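Local coordinates for PHD finger protein 3 (Homo sapiens, PDB 6IC9) that reads the phosphorylated C-terminal tail of RNA polymerase II through its SPOC domain and regulates neuronal gene expression, at residues A[14-19]-A[26-31]; A[18-23]-A[48-53]; A[58-63]-A[116-121]; A[73-78]-A[149-154]. One frame throughout, in Å; residues are numbered along the deposited sequence. Where two conformers were deposited one is given.

Interaction 1: A[14-19]-A[26-31]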
loop_
_atom_site.group_PDB
_atom_site.type_symbol
_atom_site.label_atom_id
_atom_site.label_comp_id
_atom_site.label_asym_id
_atom_site.label_seq_id
_atom_site.Cartn_x
_atom_site.Cartn_y
_atom_site.Cartn_z
ATOM N N ILE A 14 -10.693 -6.898 4.692
ATOM C CA ILE A 14 -10.064 -6.904 6.011
ATOM C C ILE A 14 -10.013 -5.526 6.691
ATOM O O ILE A 14 -9.646 -5.450 7.880
ATOM C CB ILE A 14 -8.653 -7.524 5.927
ATOM C CG1 ILE A 14 -7.806 -6.779 4.907
ATOM C CG2 ILE A 14 -8.765 -8.913 5.372
ATOM C CD1 ILE A 14 -7.137 -5.534 5.448
ATOM N N TRP A 15 -10.354 -4.447 5.993
ATOM C CA TRP A 15 -10.360 -3.111 6.598
ATOM C C TRP A 15 -11.143 -2.182 5.686
ATOM O O TRP A 15 -11.127 -2.362 4.468
ATOM C CB TRP A 15 -8.931 -2.581 6.778
ATOM C CG TRP A 15 -8.774 -1.119 7.132
ATOM C CD1 TRP A 15 -8.721 -0.569 8.393
ATOM C CD2 TRP A 15 -8.620 -0.015 6.207
ATOM N NE1 TRP A 15 -8.529 0.782 8.301
ATOM C CE2 TRP A 15 -8.429 1.147 6.982
ATOM C CE3 TRP A 15 -8.547 0.078 4.807
ATOM C CZ2 TRP A 15 -8.248 2.414 6.410
ATOM C CZ3 TRP A 15 -8.357 1.371 4.219
ATOM C CH2 TRP A 15 -8.222 2.512 5.032
ATOM N N LYS A 16 -11.858 -1.226 6.281
ATOM C CA LYS A 16 -12.591 -0.208 5.518
ATOM C C LYS A 16 -12.274 1.121 6.158
ATOM O O LYS A 16 -12.373 1.267 7.385
ATOM C CB LYS A 16 -14.125 -0.425 5.526
ATOM C CG LYS A 16 -14.913 0.593 4.695
ATOM C CD LYS A 16 -16.413 0.445 5.064
ATOM C CE LYS A 16 -17.292 1.458 4.407
ATOM N NZ LYS A 16 -18.702 1.413 4.980
ATOM N N GLY A 17 -11.816 2.070 5.371
ATOM C CA GLY A 17 -11.411 3.324 5.973
ATOM C C GLY A 17 -11.046 4.294 4.877
ATOM O O GLY A 17 -11.279 4.019 3.705
ATOM N N PHE A 18 -10.511 5.445 5.271
ATOM C CA PHE A 18 -10.138 6.472 4.296
ATOM C C PHE A 18 -8.673 6.299 3.900
ATOM O O PHE A 18 -7.830 5.920 4.716
ATOM C CB PHE A 18 -10.298 7.876 4.884
ATOM C CG PHE A 18 -11.717 8.293 4.980
ATOM C CD1 PHE A 18 -12.482 7.865 6.061
ATOM C CD2 PHE A 18 -12.334 8.998 3.940
ATOM C CE1 PHE A 18 -13.853 8.234 6.161
ATOM C CE2 PHE A 18 -13.721 9.385 4.052
ATOM C CZ PHE A 18 -14.472 8.961 5.148
ATOM N N ILE A 19 -8.367 6.704 2.673
ATOM C CA ILE A 19 -7.042 7.140 2.306
ATOM C C ILE A 19 -7.096 8.637 2.072
ATOM O O ILE A 19 -7.969 9.132 1.348
ATOM C CB ILE A 19 -6.544 6.395 1.056
ATOM C CG1 ILE A 19 -6.335 4.915 1.423
ATOM C CG2 ILE A 19 -5.276 7.070 0.555
ATOM C CD1 ILE A 19 -5.836 4.037 0.196
ATOM N N LYS A 26 -9.088 12.215 -1.323
ATOM C CA LYS A 26 -9.512 11.575 -0.080
ATOM C C LYS A 26 -10.715 10.707 -0.395
ATOM O O LYS A 26 -11.670 11.192 -1.002
ATOM C CB LYS A 26 -9.839 12.612 1.017
ATOM C CG LYS A 26 -10.653 12.097 2.158
ATOM C CD LYS A 26 -10.964 13.229 3.172
ATOM C CE LYS A 26 -12.045 12.784 4.177
ATOM N NZ LYS A 26 -12.439 13.969 5.036
ATOM N N PHE A 27 -10.690 9.434 0.016
ATOM C CA PHE A 27 -11.820 8.584 -0.348
ATOM C C PHE A 27 -11.906 7.418 0.614
ATOM O O PHE A 27 -10.942 7.100 1.313
ATOM C CB PHE A 27 -11.695 8.098 -1.791
ATOM C CG PHE A 27 -10.368 7.426 -2.093
ATOM C CD1 PHE A 27 -9.249 8.194 -2.468
ATOM C CD2 PHE A 27 -10.224 6.074 -1.916
ATOM C CE1 PHE A 27 -7.994 7.574 -2.748
ATOM C CE2 PHE A 27 -8.942 5.445 -2.198
ATOM C CZ PHE A 27 -7.862 6.239 -2.571
ATOM N N VAL A 28 -13.065 6.762 0.600
ATOM C CA VAL A 28 -13.331 5.550 1.375
ATOM C C VAL A 28 -12.993 4.352 0.511
ATOM O O VAL A 28 -13.333 4.297 -0.673
ATOM C CB VAL A 28 -14.791 5.459 1.830
ATOM C CG1 VAL A 28 -14.988 4.224 2.742
ATOM C CG2 VAL A 28 -15.161 6.746 2.537
ATOM N N THR A 29 -12.327 3.389 1.118
ATOM C CA THR A 29 -11.839 2.239 0.379
ATOM C C THR A 29 -11.954 1.012 1.277
ATOM O O THR A 29 -11.887 1.115 2.493
ATOM C CB THR A 29 -10.388 2.492 -0.090
ATOM O OG1 THR A 29 -9.908 1.344 -0.785
ATOM C CG2 THR A 29 -9.481 2.700 1.117
ATOM N N LYS A 30 -12.062 -0.170 0.663
ATOM C CA LYS A 30 -11.952 -1.423 1.382
ATOM C C LYS A 30 -10.652 -2.082 0.935
ATOM O O LYS A 30 -10.297 -1.980 -0.242
ATOM C CB LYS A 30 -13.133 -2.338 1.058
ATOM C CG LYS A 30 -14.443 -1.952 1.834
ATOM C CD LYS A 30 -15.645 -2.692 1.200
ATOM C CE LYS A 30 -16.944 -2.455 2.027
ATOM N NZ LYS A 30 -18.158 -3.030 1.310
ATOM N N ALA A 31 -9.951 -2.712 1.871
ATOM C CA ALA A 31 -8.717 -3.477 1.565
ATOM C C ALA A 31 -9.018 -4.968 1.568
ATOM O O ALA A 31 -9.699 -5.463 2.473
ATOM C CB ALA A 31 -7.633 -3.197 2.614
#

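Interaction 2: A[18-23]-A[48-53]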
loop_
_atom_site.group_PDB
_atom_site.type_symbol
_atom_site.label_atom_id
_atom_site.label_comp_id
_atom_site.label_asym_id
_atom_site.label_seq_id
_atom_site.Cartn_x
_atom_site.Cartn_y
_atom_site.Cartn_z
ATOM N N PHE A 18 -10.511 5.445 5.271
ATOM C CA PHE A 18 -10.138 6.472 4.296
ATOM C C PHE A 18 -8.673 6.299 3.900
ATOM O O PHE A 18 -7.830 5.920 4.716
ATOM C CB PHE A 18 -10.298 7.876 4.884
ATOM C CG PHE A 18 -11.717 8.293 4.980
ATOM C CD1 PHE A 18 -12.482 7.865 6.061
ATOM C CD2 PHE A 18 -12.334 8.998 3.940
ATOM C CE1 PHE A 18 -13.853 8.234 6.161
ATOM C CE2 PHE A 18 -13.721 9.385 4.052
ATOM C CZ PHE A 18 -14.472 8.961 5.148
ATOM N N ILE A 19 -8.367 6.704 2.673
ATOM C CA ILE A 19 -7.042 7.140 2.306
ATOM C C ILE A 19 -7.096 8.637 2.072
ATOM O O ILE A 19 -7.969 9.132 1.348
ATOM C CB ILE A 19 -6.544 6.395 1.056
ATOM C CG1 ILE A 19 -6.335 4.915 1.423
ATOM C CG2 ILE A 19 -5.276 7.070 0.555
ATOM C CD1 ILE A 19 -5.836 4.037 0.196
ATOM N N ASN A 20 -6.155 9.358 2.646
ATOM C CA ASN A 20 -6.239 10.814 2.628
ATOM C C ASN A 20 -4.882 11.357 2.229
ATOM O O ASN A 20 -3.932 11.270 3.009
ATOM C CB ASN A 20 -6.678 11.362 3.998
ATOM C CG ASN A 20 -6.962 12.857 3.945
ATOM O OD1 ASN A 20 -6.636 13.499 2.952
ATOM N ND2 ASN A 20 -7.606 13.404 4.994
ATOM N N MET A 21 -4.778 11.911 1.011
ATOM C CA MET A 21 -3.556 12.590 0.590
ATOM C C MET A 21 -3.887 14.062 0.437
ATOM O O MET A 21 -4.520 14.455 -0.551
ATOM C CB MET A 21 -2.990 12.037 -0.732
ATOM C CG MET A 21 -1.625 12.651 -1.051
ATOM S SD MET A 21 -0.797 11.947 -2.462
ATOM C CE MET A 21 0.778 12.802 -2.496
ATOM N N PRO A 22 -3.502 14.899 1.391
ATOM C CA PRO A 22 -3.893 16.314 1.355
ATOM C C PRO A 22 -3.505 16.989 0.055
ATOM O O PRO A 22 -2.378 16.829 -0.444
ATOM C CB PRO A 22 -3.151 16.912 2.562
ATOM C CG PRO A 22 -3.085 15.734 3.557
ATOM C CD PRO A 22 -2.863 14.504 2.661
ATOM N N SER A 23 -4.476 17.704 -0.504
ATOM C CA SER A 23 -4.432 18.427 -1.775
ATOM C C SER A 23 -4.457 17.492 -2.980
ATOM O O SER A 23 -4.227 17.938 -4.102
ATOM C CB SER A 23 -3.217 19.359 -1.873
ATOM O OG SER A 23 -2.053 18.643 -2.274
ATOM N N SER A 48 -8.133 6.478 8.954
ATOM C CA SER A 48 -7.762 7.239 7.774
ATOM C C SER A 48 -6.262 7.112 7.633
ATOM O O SER A 48 -5.533 7.517 8.534
ATOM C CB SER A 48 -8.154 8.711 7.890
ATOM O OG SER A 48 -7.675 9.395 6.747
ATOM N N ILE A 49 -5.815 6.492 6.540
ATOM C CA ILE A 49 -4.394 6.415 6.220
ATOM C C ILE A 49 -3.979 7.738 5.610
ATOM O O ILE A 49 -4.467 8.092 4.529
ATOM C CB ILE A 49 -4.113 5.279 5.230
ATOM C CG1 ILE A 49 -4.509 3.949 5.836
ATOM C CG2 ILE A 49 -2.605 5.343 4.760
ATOM C CD1 ILE A 49 -4.485 2.798 4.836
ATOM N N GLN A 50 -3.077 8.465 6.290
ATOM C CA GLN A 50 -2.607 9.775 5.842
ATOM C C GLN A 50 -1.399 9.584 4.947
ATOM O O GLN A 50 -0.367 9.104 5.402
ATOM C CB GLN A 50 -2.188 10.663 7.017
ATOM C CG GLN A 50 -3.340 10.938 7.971
ATOM C CD GLN A 50 -4.478 11.717 7.311
ATOM O OE1 GLN A 50 -4.261 12.656 6.494
ATOM N NE2 GLN A 50 -5.702 11.331 7.655
ATOM N N VAL A 51 -1.516 9.966 3.691
ATOM C CA VAL A 51 -0.365 9.838 2.795
ATOM C C VAL A 51 0.502 11.088 2.960
ATOM O O VAL A 51 0.077 12.204 2.623
ATOM C CB VAL A 51 -0.824 9.657 1.348
ATOM C CG1 VAL A 51 0.395 9.457 0.426
ATOM C CG2 VAL A 51 -1.826 8.513 1.260
ATOM N N GLY A 52 1.673 10.911 3.537
ATOM C CA GLY A 52 2.585 11.969 3.907
ATOM C C GLY A 52 3.624 12.341 2.898
ATOM O O GLY A 52 4.336 13.327 3.094
ATOM N N GLY A 53 3.795 11.560 1.842
ATOM C CA GLY A 53 4.876 11.856 0.929
ATOM C C GLY A 53 5.015 10.797 -0.133
ATOM O O GLY A 53 4.171 9.895 -0.275
#

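Interaction 3: A[58-63]-A[116-121]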
loop_
_atom_site.group_PDB
_atom_site.type_symbol
_atom_site.label_atom_id
_atom_site.label_comp_id
_atom_site.label_asym_id
_atom_site.label_seq_id
_atom_site.Cartn_x
_atom_site.Cartn_y
_atom_site.Cartn_z
ATOM N N GLN A 58 12.626 2.142 -6.432
ATOM C CA GLN A 58 13.855 1.403 -6.168
ATOM C C GLN A 58 14.274 1.513 -4.698
ATOM O O GLN A 58 14.792 0.544 -4.125
ATOM C CB GLN A 58 14.962 1.894 -7.098
ATOM C CG GLN A 58 16.241 1.067 -7.008
ATOM C CD GLN A 58 15.988 -0.384 -7.389
ATOM O OE1 GLN A 58 15.466 -0.665 -8.476
ATOM N NE2 GLN A 58 16.329 -1.307 -6.503
ATOM N N THR A 59 14.051 2.676 -4.062
ATOM C CA THR A 59 14.366 2.813 -2.638
ATOM C C THR A 59 13.536 1.840 -1.809
ATOM O O THR A 59 14.062 1.177 -0.910
ATOM C CB THR A 59 14.144 4.260 -2.179
ATOM O OG1 THR A 59 14.974 5.130 -2.962
ATOM C CG2 THR A 59 14.534 4.433 -0.691
ATOM N N VAL A 60 12.233 1.737 -2.100
ATOM C CA VAL A 60 11.390 0.758 -1.410
ATOM C C VAL A 60 11.900 -0.662 -1.637
ATOM O O VAL A 60 11.947 -1.463 -0.704
ATOM C CB VAL A 60 9.938 0.914 -1.876
ATOM C CG1 VAL A 60 9.044 -0.239 -1.304
ATOM C CG2 VAL A 60 9.440 2.253 -1.329
ATOM N N TRP A 61 12.206 -1.030 -2.896
ATOM C CA TRP A 61 12.594 -2.429 -3.135
ATOM C C TRP A 61 13.958 -2.760 -2.528
ATOM O O TRP A 61 14.152 -3.871 -2.048
ATOM C CB TRP A 61 12.561 -2.752 -4.640
ATOM C CG TRP A 61 11.136 -2.568 -5.156
ATOM C CD1 TRP A 61 10.739 -1.789 -6.195
ATOM C CD2 TRP A 61 9.936 -3.145 -4.608
ATOM N NE1 TRP A 61 9.379 -1.856 -6.343
ATOM C CE2 TRP A 61 8.859 -2.661 -5.371
ATOM C CE3 TRP A 61 9.672 -4.002 -3.523
ATOM C CZ2 TRP A 61 7.524 -3.021 -5.109
ATOM C CZ3 TRP A 61 8.351 -4.371 -3.258
ATOM C CH2 TRP A 61 7.291 -3.874 -4.053
ATOM N N ASP A 62 14.894 -1.817 -2.503
ATOM C CA ASP A 62 16.138 -2.046 -1.758
ATOM C C ASP A 62 15.858 -2.272 -0.271
ATOM O O ASP A 62 16.378 -3.206 0.341
ATOM C CB ASP A 62 17.075 -0.851 -1.928
ATOM C CG ASP A 62 17.621 -0.729 -3.335
ATOM O OD1 ASP A 62 18.222 0.322 -3.662
ATOM O OD2 ASP A 62 17.410 -1.658 -4.123
ATOM N N TYR A 63 14.975 -1.446 0.314
ATOM C CA TYR A 63 14.608 -1.592 1.714
ATOM C C TYR A 63 13.908 -2.920 1.972
ATOM O O TYR A 63 14.163 -3.595 2.987
ATOM C CB TYR A 63 13.702 -0.403 2.070
ATOM C CG TYR A 63 13.103 -0.434 3.422
ATOM C CD1 TYR A 63 11.730 -0.223 3.588
ATOM C CD2 TYR A 63 13.888 -0.661 4.549
ATOM C CE1 TYR A 63 11.141 -0.219 4.854
ATOM C CE2 TYR A 63 13.302 -0.654 5.839
ATOM C CZ TYR A 63 11.946 -0.446 5.974
ATOM O OH TYR A 63 11.382 -0.423 7.219
ATOM N N ASP A 116 6.014 0.380 8.387
ATOM C CA ASP A 116 5.946 1.142 7.135
ATOM C C ASP A 116 4.741 0.693 6.325
ATOM O O ASP A 116 4.349 -0.478 6.368
ATOM C CB ASP A 116 7.157 0.939 6.182
ATOM C CG ASP A 116 8.494 1.034 6.880
ATOM O OD1 ASP A 116 9.022 -0.030 7.285
ATOM O OD2 ASP A 116 9.001 2.152 6.986
ATOM N N MET A 117 4.157 1.631 5.604
ATOM C CA MET A 117 3.130 1.281 4.637
ATOM C C MET A 117 3.310 2.137 3.390
ATOM O O MET A 117 3.371 3.368 3.476
ATOM C CB MET A 117 1.728 1.450 5.222
ATOM C CG MET A 117 0.658 1.057 4.200
ATOM S SD MET A 117 -0.906 0.784 5.083
ATOM C CE MET A 117 -1.885 0.145 3.761
ATOM N N TYR A 118 3.417 1.488 2.244
ATOM C CA TYR A 118 3.580 2.184 0.970
ATOM C C TYR A 118 2.376 1.920 0.084
ATOM O O TYR A 118 1.774 0.841 0.135
ATOM C CB TYR A 118 4.841 1.713 0.228
ATOM C CG TYR A 118 6.089 1.960 1.074
ATOM C CD1 TYR A 118 6.552 3.261 1.271
ATOM C CD2 TYR A 118 6.732 0.884 1.723
ATOM C CE1 TYR A 118 7.674 3.499 2.098
ATOM C CE2 TYR A 118 7.868 1.095 2.518
ATOM C CZ TYR A 118 8.302 2.396 2.711
ATOM O OH TYR A 118 9.406 2.572 3.503
ATOM N N LEU A 119 2.031 2.899 -0.745
ATOM C CA LEU A 119 0.907 2.793 -1.668
ATOM C C LEU A 119 1.467 2.721 -3.063
ATOM O O LEU A 119 2.111 3.675 -3.510
ATOM C CB LEU A 119 -0.018 4.006 -1.547
ATOM C CG LEU A 119 -1.490 3.983 -1.952
ATOM C CD1 LEU A 119 -2.362 3.003 -1.076
ATOM C CD2 LEU A 119 -1.993 5.417 -1.703
ATOM N N ILE A 120 1.181 1.621 -3.755
ATOM C CA ILE A 120 1.795 1.260 -5.019
ATOM C C ILE A 120 0.737 1.327 -6.123
ATOM O O ILE A 120 -0.258 0.608 -6.061
ATOM C CB ILE A 120 2.405 -0.145 -4.926
ATOM C CG1 ILE A 120 3.577 -0.109 -3.942
ATOM C CG2 ILE A 120 2.849 -0.609 -6.375
ATOM C CD1 ILE A 120 4.186 -1.519 -3.660
ATOM N N PRO A 121 0.922 2.129 -7.162
ATOM C CA PRO A 121 0.007 2.051 -8.306
ATOM C C PRO A 121 0.405 0.876 -9.196
ATOM O O PRO A 121 1.570 0.744 -9.585
ATOM C CB PRO A 121 0.215 3.391 -9.009
ATOM C CG PRO A 121 1.641 3.753 -8.704
ATOM C CD PRO A 121 1.897 3.235 -7.297
#

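Interaction 4: A[73-78]-A[149-154]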
loop_
_atom_site.group_PDB
_atom_site.type_symbol
_atom_site.label_atom_id
_atom_site.label_comp_id
_atom_site.label_asym_id
_atom_site.label_seq_id
_atom_site.Cartn_x
_atom_site.Cartn_y
_atom_site.Cartn_z
ATOM N N LYS A 73 10.585 -8.997 10.379
ATOM C CA LYS A 73 9.320 -8.338 10.043
ATOM C C LYS A 73 8.489 -9.252 9.158
ATOM O O LYS A 73 8.993 -10.203 8.552
ATOM C CB LYS A 73 9.537 -6.988 9.343
ATOM C CG LYS A 73 10.518 -5.995 10.093
ATOM C CD LYS A 73 9.877 -5.332 11.304
ATOM C CE LYS A 73 10.942 -4.565 12.124
ATOM N NZ LYS A 73 11.737 -5.486 12.987
ATOM N N GLU A 74 7.205 -8.939 9.080
ATOM C CA GLU A 74 6.265 -9.626 8.209
ATOM C C GLU A 74 5.809 -8.634 7.153
ATOM O O GLU A 74 5.462 -7.488 7.483
ATOM C CB GLU A 74 5.049 -10.131 8.985
ATOM C CG GLU A 74 5.346 -11.114 10.114
ATOM C CD GLU A 74 5.573 -12.541 9.619
ATOM O OE1 GLU A 74 5.479 -13.478 10.446
ATOM O OE2 GLU A 74 5.852 -12.726 8.412
ATOM N N ILE A 75 5.816 -9.072 5.906
ATOM C CA ILE A 75 5.416 -8.255 4.775
ATOM C C ILE A 75 4.072 -8.771 4.302
ATOM O O ILE A 75 3.915 -9.972 4.063
ATOM C CB ILE A 75 6.441 -8.294 3.635
ATOM C CG1 ILE A 75 7.775 -7.685 4.076
ATOM C CG2 ILE A 75 5.885 -7.486 2.456
ATOM C CD1 ILE A 75 8.826 -8.009 3.135
ATOM N N CYS A 76 3.096 -7.885 4.182
ATOM C CA CYS A 76 1.908 -8.311 3.463
ATOM C C CYS A 76 1.459 -7.242 2.475
ATOM O O CYS A 76 1.890 -6.090 2.497
ATOM C CB CYS A 76 0.804 -8.748 4.403
ATOM S SG CYS A 76 -0.152 -7.478 5.159
ATOM N N VAL A 77 0.657 -7.683 1.534
ATOM C CA VAL A 77 0.276 -6.860 0.401
ATOM C C VAL A 77 -1.238 -6.921 0.375
ATOM O O VAL A 77 -1.805 -8.017 0.493
ATOM C CB VAL A 77 0.872 -7.379 -0.931
ATOM C CG1 VAL A 77 0.353 -6.455 -2.042
ATOM C CG2 VAL A 77 2.450 -7.372 -0.904
ATOM N N VAL A 78 -1.896 -5.755 0.348
ATOM C CA VAL A 78 -3.347 -5.698 0.207
ATOM C C VAL A 78 -3.672 -4.944 -1.072
ATOM O O VAL A 78 -2.813 -4.282 -1.676
ATOM C CB VAL A 78 -4.058 -5.025 1.400
ATOM C CG1 VAL A 78 -3.803 -5.813 2.680
ATOM C CG2 VAL A 78 -3.604 -3.508 1.571
ATOM N N LEU A 149 -2.242 -0.769 -4.565
ATOM C CA LEU A 149 -1.864 -1.779 -3.599
ATOM C C LEU A 149 -1.287 -1.115 -2.362
ATOM O O LEU A 149 -0.682 -0.052 -2.449
ATOM C CB LEU A 149 -0.775 -2.660 -4.266
ATOM C CG LEU A 149 -1.133 -3.965 -4.998
ATOM C CD1 LEU A 149 -2.378 -3.937 -5.845
ATOM C CD2 LEU A 149 0.115 -4.531 -5.771
ATOM N N GLY A 150 -1.415 -1.773 -1.220
ATOM C CA GLY A 150 -0.714 -1.385 -0.012
ATOM C C GLY A 150 0.332 -2.446 0.308
ATOM O O GLY A 150 0.008 -3.623 0.442
ATOM N N LEU A 151 1.568 -2.004 0.462
ATOM C CA LEU A 151 2.681 -2.853 0.919
ATOM C C LEU A 151 2.897 -2.522 2.373
ATOM O O LEU A 151 3.284 -1.399 2.689
ATOM C CB LEU A 151 3.927 -2.541 0.080
ATOM C CG LEU A 151 5.229 -3.137 0.581
ATOM C CD1 LEU A 151 5.065 -4.612 0.553
ATOM C CD2 LEU A 151 6.353 -2.667 -0.399
ATOM N N ILE A 152 2.636 -3.482 3.270
ATOM C CA ILE A 152 2.612 -3.218 4.699
ATOM C C ILE A 152 3.724 -4.019 5.382
ATOM O O ILE A 152 3.757 -5.259 5.292
ATOM C CB ILE A 152 1.234 -3.563 5.306
ATOM C CG1 ILE A 152 0.136 -2.906 4.435
ATOM C CG2 ILE A 152 1.135 -3.078 6.742
ATOM C CD1 ILE A 152 -1.267 -3.353 4.845
ATOM N N ILE A 153 4.630 -3.311 6.042
ATOM C CA ILE A 153 5.699 -3.907 6.850
ATOM C C ILE A 153 5.255 -3.902 8.306
ATOM O O ILE A 153 5.095 -2.830 8.898
ATOM C CB ILE A 153 7.012 -3.117 6.710
ATOM C CG1 ILE A 153 7.283 -2.775 5.241
ATOM C CG2 ILE A 153 8.186 -3.881 7.393
ATOM C CD1 ILE A 153 7.349 -4.011 4.344
ATOM N N ARG A 154 5.093 -5.085 8.906
ATOM C CA ARG A 154 4.670 -5.190 10.300
ATOM C C ARG A 154 5.739 -5.850 11.183
ATOM O O ARG A 154 6.568 -6.636 10.727
ATOM C CB ARG A 154 3.365 -5.975 10.376
ATOM C CG ARG A 154 2.435 -5.555 9.193
ATOM C CD ARG A 154 1.398 -6.614 8.808
ATOM N NE ARG A 154 0.388 -6.560 9.828
ATOM C CZ ARG A 154 -0.628 -7.404 9.981
ATOM N NH1 ARG A 154 -0.830 -8.439 9.169
ATOM N NH2 ARG A 154 -1.453 -7.167 10.976
#

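Interaction 1: A[14-19]-A[26-31]
Gly17 and Thr29 form a hydrogen-bonded pair in two antiparallel strands, Gly17 N giving to Thr29 O at 3.0 Å and Thr29 N to Gly17 O at 2.9 Å. Ile19 and Phe27 repeat the exchange. At the far end Ile14 N reaches Ala31 O at 2.8 Å, and Ala31 N bonds to Trp15 O. Weaker CA-H...O contacts run beside these bonds, as from Phe18 CA to Phe27 O at 3.2 Å.

The rings add CH-pi and edge contacts. Val28 CG2 stands over one face of Phe18, 3.8 Å from the ring centroid, while the extended chain of Lys26 passes the same ring obliquely. On the face shared by Trp15, Ile19, Phe27, Thr29 and Ala31, the Ile19 and Phe27 side chains point the same way. CG of Phe27 is held between its backbone N and carbonyl carbon (chi1 53°), and Ile19 CB comes to lie over the ring. Thr29 CG2 touches Trp15 CZ3 at 3.6 Å, near the plane of the indole; Ala31 CB meets the edge too. The indole folds back over Gly17 N.

Polar ends find partners elsewhere: Trp15 NE1 bonds to Pro46 O and Thr29 OG1 to Thr81 O. Lys16 CG meets Lys30 CG at 3.9 Å. The like charges Lys16 NZ and Lys30 NZ stay 5.8 Å apart. The whole is the first beta hairpin of the SPOC sheet, strands 15-21 and 25-35, its Ile19-Phe27 face covered by Leu94 of helix 85-101.

Interaction 2: A[18-23]-A[48-53]
Asn20 carries CG anti to its own nitrogen (chi1 -172°), and the bend of Gln50 at chi2 (-63°) turns its OE1 back beside Asn20 CB. The two side chains lie alongside each other, pointing the same way, with amide planes 63° apart. They touch without bonding: Gln50 OE1 rests 3.7 Å from Asn20 CB. On the same face Ser48 OG packs against Asn20 CB at 3.5 Å and also meets Phe18 CB.

The backbones run parallel. Ile49 N bonds to Phe18 O, Asn20 N to Ile49 O and Val51 N to Asn20 O, each N-to-O distance being 2.8 Å. Val51 points toward the partner strand, touched by Ile19 CG2, 3.8 Å from Val51 CG2, and by Met21 CB, 3.8 Å from Val51 CB. Were Gln50 an alanine, Asn20 is likely to lose its neighbour on that flank, its amide freer to turn. Beyond Val51 the strand makes a classic bulge at Gly52 and Gly53 opposite Val106, and the Gly52 backbone bonds to the bound peptide, which also packs on Met21 and Pro22. The join is thus carried by main-chain bonds, with a polar face of loosely touching amides and an apolar face turned to the core.

Interaction 3: A[58-63]-A[116-121]
Tyr118 points from its strand at the helix that carries Val60, Trp61 and Tyr63. Its CG is anti to its carbonyl carbon (chi1 -59°), and beyond CB the ring slides past Val60 in the opposite direction. CG, CD1, CE1 and CZ lie under Val60 CG2, which stands over the ring centre, 3.9 Å from the centroid, a CH-pi contact. CD2 meets Val60 CG1 at 4.0 Å. CE2 approaches Tyr63 CD1, and at the tip OH lies 3.6 Å from Tyr63 CE1, the side chains crossing at about a right angle.

This is helix 57-70 packed on the SPOC sheet, and an apolar side chain of the bound peptide packs on Tyr63 and Tyr118. A leucine in place of Tyr118 would probably deprive Val60 of its flat support and open a gap beside Tyr63.

Tyr63 OH gives a hydrogen bond to Asp116 OD1, modelled doubtfully short at 2.4 Å. That oxygen arrives in plane at the ring edge, the carboxylate standing 84° to the ring. Lys115 NZ also bonds to Tyr63 OH, and Asp116 OD2 to a polar side chain of the peptide. Ile120 CD1 touches Trp61 CH2 at 3.9 Å; Trp61 NE1 bonds to Tyr104 OH.

Interaction 4: A[73-78]-A[149-154]
Arg154 N donates to Glu74 O at 2.8 Å with an almost straight N-H...O angle of 176°, and Glu74 N returns a bond to Arg154 O. Cys76 with Ile152 and Val78 with Gly150 exchange the same paired bonds, six in all, giving a regular antiparallel ladder. Only Gly150 N meets its acceptor, Val78 O, from well above the carbonyl plane.

On one face Leu151 CD1 pushes between two residues of the opposite strand, 3.5 Å from Ile75 CG2 and 4.1 Å from Val77 CG2. On the other, Cys76 SG is placed between its backbone N and carbonyl carbon (chi1 80°), where it meets Arg154 CD at 4.1 Å and lies close to Ile152 CB. Further along this face Val78 CG2 packs on Ile152 CD1 at 4.0 Å. Val78 CG2 also lies 3.9 Å from Gly150 CA.

The charged ends reach past the pair. Arg154 NH2 makes a salt bridge to Asp44 OD2 and a hydrogen bond to Glu39 O. Lys73 lays its CB 3.3 Å from Arg154 O and sends NZ to a modified side chain of the bound peptide, consistent with a phosphoserine. Within the SPOC sheet, strand 73-82 pairs on its far side with strand 25-35 and strand 147-155 with strand 114-122; Leu41 of helix 41-44 covers the Cys76 face, while helix 57-70 lies against Leu151 and Ile75 on the other.

In the fold
From the N terminus, interaction 1 closes the first hairpin, turning strand 15-21 straight back into strand 25-35. Interaction 2 starts from the same strand, sharing Phe18 and Ile19, and closes a longer loop over 24 intervening residues to strand 48-55; its parallel pairing joins the first and last strands in sheet order. Both close before interactions 3 and 4 open. These two cross, their segments alternating along the chain: helix 57-70 is tied to strand 114-122, and strand 73-82 to strand 147-155. Strands 114-122 and 147-155 are neighbours, and Val60 CG1 also packs on Leu151 CD2. Through Ala31 and Val78, interaction 1 touches interaction 4 within the same mixed sheet of the SPOC domain.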